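Local coordinates for hypothetical protein (Parabacteroides merdae, PDB 4OO3) that is a putative oxidoreductase that probably binds a nicotinamide adenine dinucleotide cofactor through its Rossmann-fold domain, its substrate and reaction being unknown, at residues V49-H52 / L53-Q57; G99-T102 / E103-K107. One frame throughout, in Å; residues are numbered along the deposited sequence.

Interaction 1 (V49-H52 / L53-Q57); sequences VDEH and LKRIQ
H52 and I56, one helical turn apart, meet ring to branch. Beyond its CB, CG of H52 is turned anti to the backbone N (chi1 169°), which carries the ring out toward I56. CD2 comes near CD2 of L53, while CE1 and NE2 face I56, whose CG1 stands over the ring face, 4.1 Å from its centroid, in a CH-pi contact. H52 ND1 holds a water at 2.7 Å, in the ring plane, and NH1 of R55 donates to the same water, so the bridge helps fix the ring's rotation. R55 lays its guanidinium face over O of E51. On the more open side, NZ of K54 makes a salt bridge with OE2 of E51 at 2.7 Å, approaching from the syn side but 31° out of the carboxylate plane; the flexible chains of lysine and glutamate suit this outer surface. Underneath, backbone bonds such as L53 N to V49 O (2.9 Å) keep the turns in step. Aliphatic V49 packs on V41 and A43 of strand 38-43, L53 on V73 of strand 70-75, and H52 and R55 on A25, so helix 47-61 packs on its two strands and also touches helix 22-26.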
ATOM      1  N   VAL A  49       1.449 -21.188  -4.792  1.00 34.62           N
ATOM      2  CA  VAL A  49       2.087 -21.744  -3.580  1.00 33.31           C
ATOM      3  C   VAL A  49       3.526 -22.224  -3.823  1.00 33.85           C
ATOM      4  O   VAL A  49       4.380 -22.046  -2.964  1.00 33.30           O
ATOM      5  CB  VAL A  49       1.256 -22.885  -2.932  1.00 32.11           C
ATOM      6  CG1 VAL A  49       1.213 -24.125  -3.824  1.00 32.85           C
ATOM      7  CG2 VAL A  49       1.810 -23.242  -1.555  1.00 31.30           C
ATOM      8  N   ASP A  50       3.788 -22.829  -4.982  1.00 34.94           N
ATOM      9  CA  ASP A  50       5.143 -23.275  -5.332  1.00 37.03           C
ATOM     10  C   ASP A  50       6.107 -22.101  -5.350  1.00 37.27           C
ATOM     11  O   ASP A  50       7.234 -22.204  -4.865  1.00 38.37           O
ATOM     12  CB  ASP A  50       5.175 -23.963  -6.704  1.00 39.10           C
ATOM     13  CG  ASP A  50       4.396 -25.272  -6.737  1.00 40.68           C
ATOM     14  OD1 ASP A  50       4.065 -25.818  -5.663  1.00 40.65           O
ATOM     15  OD2 ASP A  50       4.118 -25.759  -7.856  1.00 43.39           O
ATOM     16  N   GLU A  51       5.666 -20.986  -5.923  1.00 37.63           N
ATOM     17  CA  GLU A  51       6.485 -19.780  -5.953  1.00 37.67           C
ATOM     18  C   GLU A  51       6.702 -19.213  -4.557  1.00 37.05           C
ATOM     19  O   GLU A  51       7.785 -18.724  -4.247  1.00 39.60           O
ATOM     20  CB  GLU A  51       5.854 -18.718  -6.846  1.00 38.21           C
ATOM     21  CG  GLU A  51       5.877 -19.083  -8.313  1.00 41.17           C
ATOM     22  CD  GLU A  51       7.285 -19.237  -8.832  1.00 44.21           C
ATOM     23  OE1 GLU A  51       7.997 -18.220  -8.886  1.00 50.50           O
ATOM     24  OE2 GLU A  51       7.675 -20.370  -9.178  1.00 48.07           O
ATOM     25  N   HIS A  52       5.677 -19.280  -3.714  1.00 34.24           N
ATOM     26  CA  HIS A  52       5.821 -18.818  -2.344  1.00 32.52           C
ATOM     27  C   HIS A  52       6.862 -19.651  -1.607  1.00 34.27           C
ATOM     28  O   HIS A  52       7.733 -19.102  -0.927  1.00 36.25           O
ATOM     29  CB  HIS A  52       4.495 -18.867  -1.590  1.00 32.00           C
ATOM     30  CG  HIS A  52       4.649 -18.653  -0.121  1.00 30.79           C
ATOM     31  ND1 HIS A  52       4.789 -17.402   0.435  1.00 29.92           N
ATOM     32  CD2 HIS A  52       4.739 -19.534   0.902  1.00 32.10           C
ATOM     33  CE1 HIS A  52       4.944 -17.519   1.740  1.00 31.25           C
ATOM     34  NE2 HIS A  52       4.913 -18.802   2.051  1.00 32.01           N
ATOM     35  N   LEU A  53       6.768 -20.973  -1.739  1.00 34.49           N
ATOM     36  CA  LEU A  53       7.689 -21.877  -1.054  1.00 35.58           C
ATOM     37  C   LEU A  53       9.135 -21.687  -1.510  1.00 34.47           C
ATOM     38  O   LEU A  53      10.048 -21.760  -0.688  1.00 32.82           O
ATOM     39  CB  LEU A  53       7.258 -23.340  -1.232  1.00 37.10           C
ATOM     40  CG  LEU A  53       5.923 -23.725  -0.579  1.00 36.91           C
ATOM     41  CD1 LEU A  53       5.624 -25.194  -0.826  1.00 38.29           C
ATOM     42  CD2 LEU A  53       5.918 -23.416   0.910  1.00 36.24           C
ATOM     43  N   LYS A  54       9.339 -21.443  -2.806  1.00 37.37           N
ATOM     44  CA  LYS A  54      10.676 -21.091  -3.338  1.00 39.12           C
ATOM     45  C   LYS A  54      11.284 -19.878  -2.645  1.00 35.87           C
ATOM     46  O   LYS A  54      12.462 -19.878  -2.307  1.00 37.56           O
ATOM     47  CB  LYS A  54      10.618 -20.786  -4.833  1.00 43.79           C
ATOM     48  CG  LYS A  54      10.616 -22.000  -5.742  1.00 51.45           C
ATOM     49  CD  LYS A  54      11.208 -21.636  -7.098  1.00 59.14           C
ATOM     50  CE  LYS A  54      10.812 -22.621  -8.183  1.00 65.64           C
ATOM     51  NZ  LYS A  54       9.430 -22.362  -8.673  1.00 67.85           N
ATOM     52  N   ARG A  55      10.478 -18.839  -2.450  1.00 33.05           N
ATOM     53  CA  ARG A  55      10.952 -17.610  -1.828  1.00 32.40           C
ATOM     54  C   ARG A  55      11.406 -17.857  -0.404  1.00 32.47           C
ATOM     55  O   ARG A  55      12.463 -17.382   0.004  1.00 33.33           O
ATOM     56  CB  ARG A  55       9.864 -16.546  -1.840  1.00 33.41           C
ATOM     57  CG  ARG A  55       9.548 -16.020  -3.227  1.00 34.03           C
ATOM     58  CD  ARG A  55       8.253 -15.238  -3.246  1.00 33.75           C
ATOM     59  NE  ARG A  55       7.839 -14.998  -4.625  1.00 33.87           N
ATOM     60  CZ  ARG A  55       6.618 -15.194  -5.117  1.00 34.24           C
ATOM     61  NH1 ARG A  55       5.604 -15.601  -4.352  1.00 33.97           N
ATOM     62  NH2 ARG A  55       6.402 -14.949  -6.402  1.00 35.50           N
ATOM     63  N   ILE A  56      10.609 -18.613   0.347  1.00 32.72           N
ATOM     64  CA  ILE A  56      10.963 -18.959   1.727  1.00 32.85           C
ATOM     65  C   ILE A  56      12.275 -19.734   1.794  1.00 34.17           C
ATOM     66  O   ILE A  56      13.111 -19.473   2.658  1.00 34.35           O
ATOM     67  CB  ILE A  56       9.894 -19.828   2.416  1.00 31.18           C
ATOM     68  CG1 ILE A  56       8.529 -19.126   2.438  1.00 30.33           C
ATOM     69  CG2 ILE A  56      10.344 -20.176   3.833  1.00 31.51           C
ATOM     70  CD1 ILE A  56       8.505 -17.787   3.151  1.00 30.45           C
ATOM     71  N   GLN A  57      12.441 -20.702   0.899  1.00 34.72           N
ATOM     72  CA  GLN A  57      13.629 -21.536   0.914  1.00 37.66           C
ATOM     73  C   GLN A  57      14.863 -20.736   0.486  1.00 37.58           C
ATOM     74  O   GLN A  57      15.971 -21.018   0.951  1.00 38.95           O
ATOM     75  CB  GLN A  57      13.438 -22.775   0.035  1.00 39.98           C
ATOM     76  CG  GLN A  57      14.555 -23.808   0.151  1.00 45.72           C
ATOM     77  CD  GLN A  57      14.676 -24.419   1.543  1.00 47.38           C
ATOM     78  OE1 GLN A  57      13.785 -24.272   2.384  1.00 47.20           O
ATOM     79  NE2 GLN A  57      15.781 -25.112   1.788  1.00 47.94           N
TER
HETATM   80  O   HOH W   1       5.112 -15.398  -1.419  1.00 29.48           O

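Interaction 2 (G99-T102 / E103-K107)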
ATOM      1  N   GLY A  99      -9.807 -11.194  -4.763  1.00 36.16           N
ATOM      2  CA  GLY A  99     -11.229 -11.517  -4.896  1.00 37.35           C
ATOM      3  C   GLY A  99     -11.691 -12.439  -3.781  1.00 36.90           C
ATOM      4  O   GLY A  99     -12.769 -12.258  -3.222  1.00 37.05           O
ATOM      5  N   LYS A 100     -10.847 -13.418  -3.462  1.00 36.34           N
ATOM      6  CA  LYS A 100     -11.070 -14.349  -2.360  1.00 38.39           C
ATOM      7  C   LYS A 100     -10.752 -13.786  -0.957  1.00 35.34           C
ATOM      8  O   LYS A 100     -11.194 -14.336   0.045  1.00 36.26           O
ATOM      9  CB  LYS A 100     -10.194 -15.586  -2.578  1.00 42.15           C
ATOM     10  CG  LYS A 100     -10.532 -16.426  -3.798  1.00 44.91           C
ATOM     11  CD  LYS A 100      -9.363 -17.339  -4.157  1.00 49.41           C
ATOM     12  CE  LYS A 100      -9.791 -18.771  -4.419  1.00 55.82           C
ATOM     13  NZ  LYS A 100     -10.349 -18.937  -5.786  1.00 59.20           N
ATOM     14  N   LYS A 101      -9.992 -12.699  -0.889  1.00 34.03           N
ATOM     15  CA  LYS A 101      -9.351 -12.277   0.356  1.00 32.71           C
ATOM     16  C   LYS A 101     -10.309 -11.983   1.505  1.00 32.56           C
ATOM     17  O   LYS A 101     -10.083 -12.428   2.626  1.00 31.26           O
ATOM     18  CB  LYS A 101      -8.497 -11.038   0.105  1.00 32.13           C
ATOM     19  CG  LYS A 101      -7.772 -10.510   1.332  1.00 34.21           C
ATOM     20  CD  LYS A 101      -7.154  -9.144   1.063  1.00 34.54           C
ATOM     21  CE  LYS A 101      -5.946  -9.218   0.150  1.00 34.40           C
ATOM     22  NZ  LYS A 101      -4.761  -9.793   0.842  1.00 39.66           N
ATOM     23  N   THR A 102     -11.351 -11.206   1.238  1.00 30.59           N
ATOM     24  CA  THR A 102     -12.190 -10.692   2.316  1.00 30.81           C
ATOM     25  C   THR A 102     -12.938 -11.832   3.024  1.00 32.77           C
ATOM     26  O   THR A 102     -13.031 -11.856   4.259  1.00 31.57           O
ATOM     27  CB  THR A 102     -13.164  -9.600   1.811  1.00 31.13           C
ATOM     28  OG1 THR A 102     -12.504  -8.772   0.840  1.00 30.19           O
ATOM     29  CG2 THR A 102     -13.635  -8.731   2.967  1.00 31.25           C
ATOM     30  N   GLU A 103     -13.435 -12.791   2.247  1.00 35.56           N
ATOM     31  CA  GLU A 103     -14.087 -13.977   2.819  1.00 38.00           C
ATOM     32  C   GLU A 103     -13.101 -14.779   3.673  1.00 34.36           C
ATOM     33  O   GLU A 103     -13.426 -15.155   4.794  1.00 37.62           O
ATOM     34  CB  GLU A 103     -14.699 -14.847   1.714  1.00 41.89           C
ATOM     35  CG  GLU A 103     -15.550 -16.013   2.205  1.00 48.94           C
ATOM     36  CD  GLU A 103     -16.689 -15.599   3.134  1.00 53.35           C
ATOM     37  OE1 GLU A 103     -17.314 -14.536   2.908  1.00 55.00           O
ATOM     38  OE2 GLU A 103     -16.964 -16.355   4.091  1.00 48.82           O
ATOM     39  N   TYR A 104     -11.899 -15.021   3.153  1.00 31.07           N
ATOM     40  CA  TYR A 104     -10.836 -15.644   3.935  1.00 29.97           C
ATOM     41  C   TYR A 104     -10.648 -14.932   5.268  1.00 29.50           C
ATOM     42  O   TYR A 104     -10.573 -15.560   6.320  1.00 29.05           O
ATOM     43  CB  TYR A 104      -9.485 -15.558   3.216  1.00 32.03           C
ATOM     44  CG  TYR A 104      -9.267 -16.419   1.990  1.00 31.03           C
ATOM     45  CD1 TYR A 104     -10.102 -17.492   1.674  1.00 31.12           C
ATOM     46  CD2 TYR A 104      -8.169 -16.178   1.170  1.00 30.88           C
ATOM     47  CE1 TYR A 104      -9.851 -18.278   0.560  1.00 31.41           C
ATOM     48  CE2 TYR A 104      -7.917 -16.951   0.057  1.00 30.93           C
ATOM     49  CZ  TYR A 104      -8.758 -17.999  -0.242  1.00 32.27           C
ATOM     50  OH  TYR A 104      -8.482 -18.754  -1.357  1.00 35.33           O
ATOM     51  N   ILE A 105     -10.531 -13.609   5.207  1.00 29.35           N
ATOM     52  CA  ILE A 105     -10.302 -12.803   6.402  1.00 29.47           C
ATOM     53  C   ILE A 105     -11.419 -12.981   7.423  1.00 29.63           C
ATOM     54  O   ILE A 105     -11.150 -13.164   8.605  1.00 31.17           O
ATOM     55  CB  ILE A 105     -10.114 -11.306   6.053  1.00 28.73           C
ATOM     56  CG1 ILE A 105      -8.752 -11.099   5.371  1.00 29.32           C
ATOM     57  CG2 ILE A 105     -10.202 -10.438   7.304  1.00 28.47           C
ATOM     58  CD1 ILE A 105      -8.505  -9.699   4.839  1.00 30.44           C
ATOM     59  N   LYS A 106     -12.666 -12.925   6.976  1.00 31.46           N
ATOM     60  CA  LYS A 106     -13.797 -13.065   7.890  1.00 34.07           C
ATOM     61  C   LYS A 106     -13.766 -14.403   8.652  1.00 32.37           C
ATOM     62  O   LYS A 106     -13.882 -14.435   9.879  1.00 32.35           O
ATOM     63  CB  LYS A 106     -15.127 -12.921   7.137  1.00 39.05           C
ATOM     64  CG  LYS A 106     -16.298 -12.631   8.060  1.00 42.92           C
ATOM     65  CD  LYS A 106     -17.615 -13.114   7.486  1.00 53.27           C
ATOM     66  CE  LYS A 106     -17.771 -14.621   7.616  1.00 60.08           C
ATOM     67  NZ  LYS A 106     -19.209 -15.013   7.594  1.00 60.83           N
ATOM     68  N   LYS A 107     -13.591 -15.499   7.923  1.00 31.99           N
ATOM     69  CA  LYS A 107     -13.636 -16.833   8.528  1.00 32.79           C
ATOM     70  C   LYS A 107     -12.478 -17.063   9.481  1.00 32.44           C
ATOM     71  O   LYS A 107     -12.613 -17.782  10.474  1.00 32.14           O
ATOM     72  CB  LYS A 107     -13.640 -17.918   7.458  1.00 33.11           C
ATOM     73  CG  LYS A 107     -14.812 -17.805   6.500  1.00 34.60           C
ATOM     74  CD  LYS A 107     -15.177 -19.148   5.905  1.00 35.83           C
ATOM     75  CE  LYS A 107     -15.980 -19.966   6.900  1.00 37.09           C
ATOM     76  NZ  LYS A 107     -16.216 -21.336   6.392  1.00 40.06           N
TER
HETATM   77  O   HOH W   2     -13.728 -12.303  -0.491  1.00 35.24           O
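Y104 lays its ring across K100, one turn earlier in the helix. CB of K100 stands over the ring face, 4.0 Å from the centroid in a CH-pi contact, and further out CD of K100 runs 3.3 Å from Y104 OH. Y104 CG lies anti to its carbonyl carbon (chi1 -72°), which swings the ring back over the preceding turn, where O of K100 also sits above it. That carbonyl accepts the nearly straight bond from Y104 N at 3.3 Å. A tyrosine suits this place because its face takes CB of K100, the outer methylenes pass alongside its hydroxyl, and that hydroxyl is gripped by Y79 OH and D18 OD2.

The tight part is the buried side. K101 and I105 lie alongside each other, pointing the same way, with CG of K101 3.7 Å from CD1 of I105. I105 goes on to V115 and S117 of strand 114-117, and the buried K101 ammonium is satisfied by Q94 OE1 and S117 OG. T102, also buried, ties its OG1 to M121 O.

The looser side holds K100 and E103. Here a water accepts from E103 N at 2.8 Å and donates to G99 O, standing in for the direct helical bond at this first turn. The long polar chain of E103 suits this partly exposed position, although it also touches L130.

With K101 and I105 reaching strand residues and others meeting the flanking helices 79-86 and 125-140, this is the crossover helix of a beta-alpha-beta unit, strand 91-94, helix 98-110 and strand 114-117, in a Rossmann-type domain.

Overall arrangement
Interaction 1 precedes interaction 2 along the chain, and both belong to the Rossmann-type domain. Each lies within a single helix linking two parallel strands: helix 47-61 joins strands 38-43 and 70-75, while helix 98-110 joins strands 91-94 and 114-117. The six-stranded sheet runs 70-75, 38-43, 14-17, 91-94, 114-117, 145-147, so the helices serve opposite halves of it, with strand 14-17 between the two pairs. The centres of interaction 1 and interaction 2 are about 22 Å apart, and the nearest atoms of interaction 1 and interaction 2 are about 11 Å apart, without touching. The two contacts are thus independent pieces of one sheet-and-helix scaffold, the kind on which dinucleotide-binding enzymes of this family probably carry their cofactor.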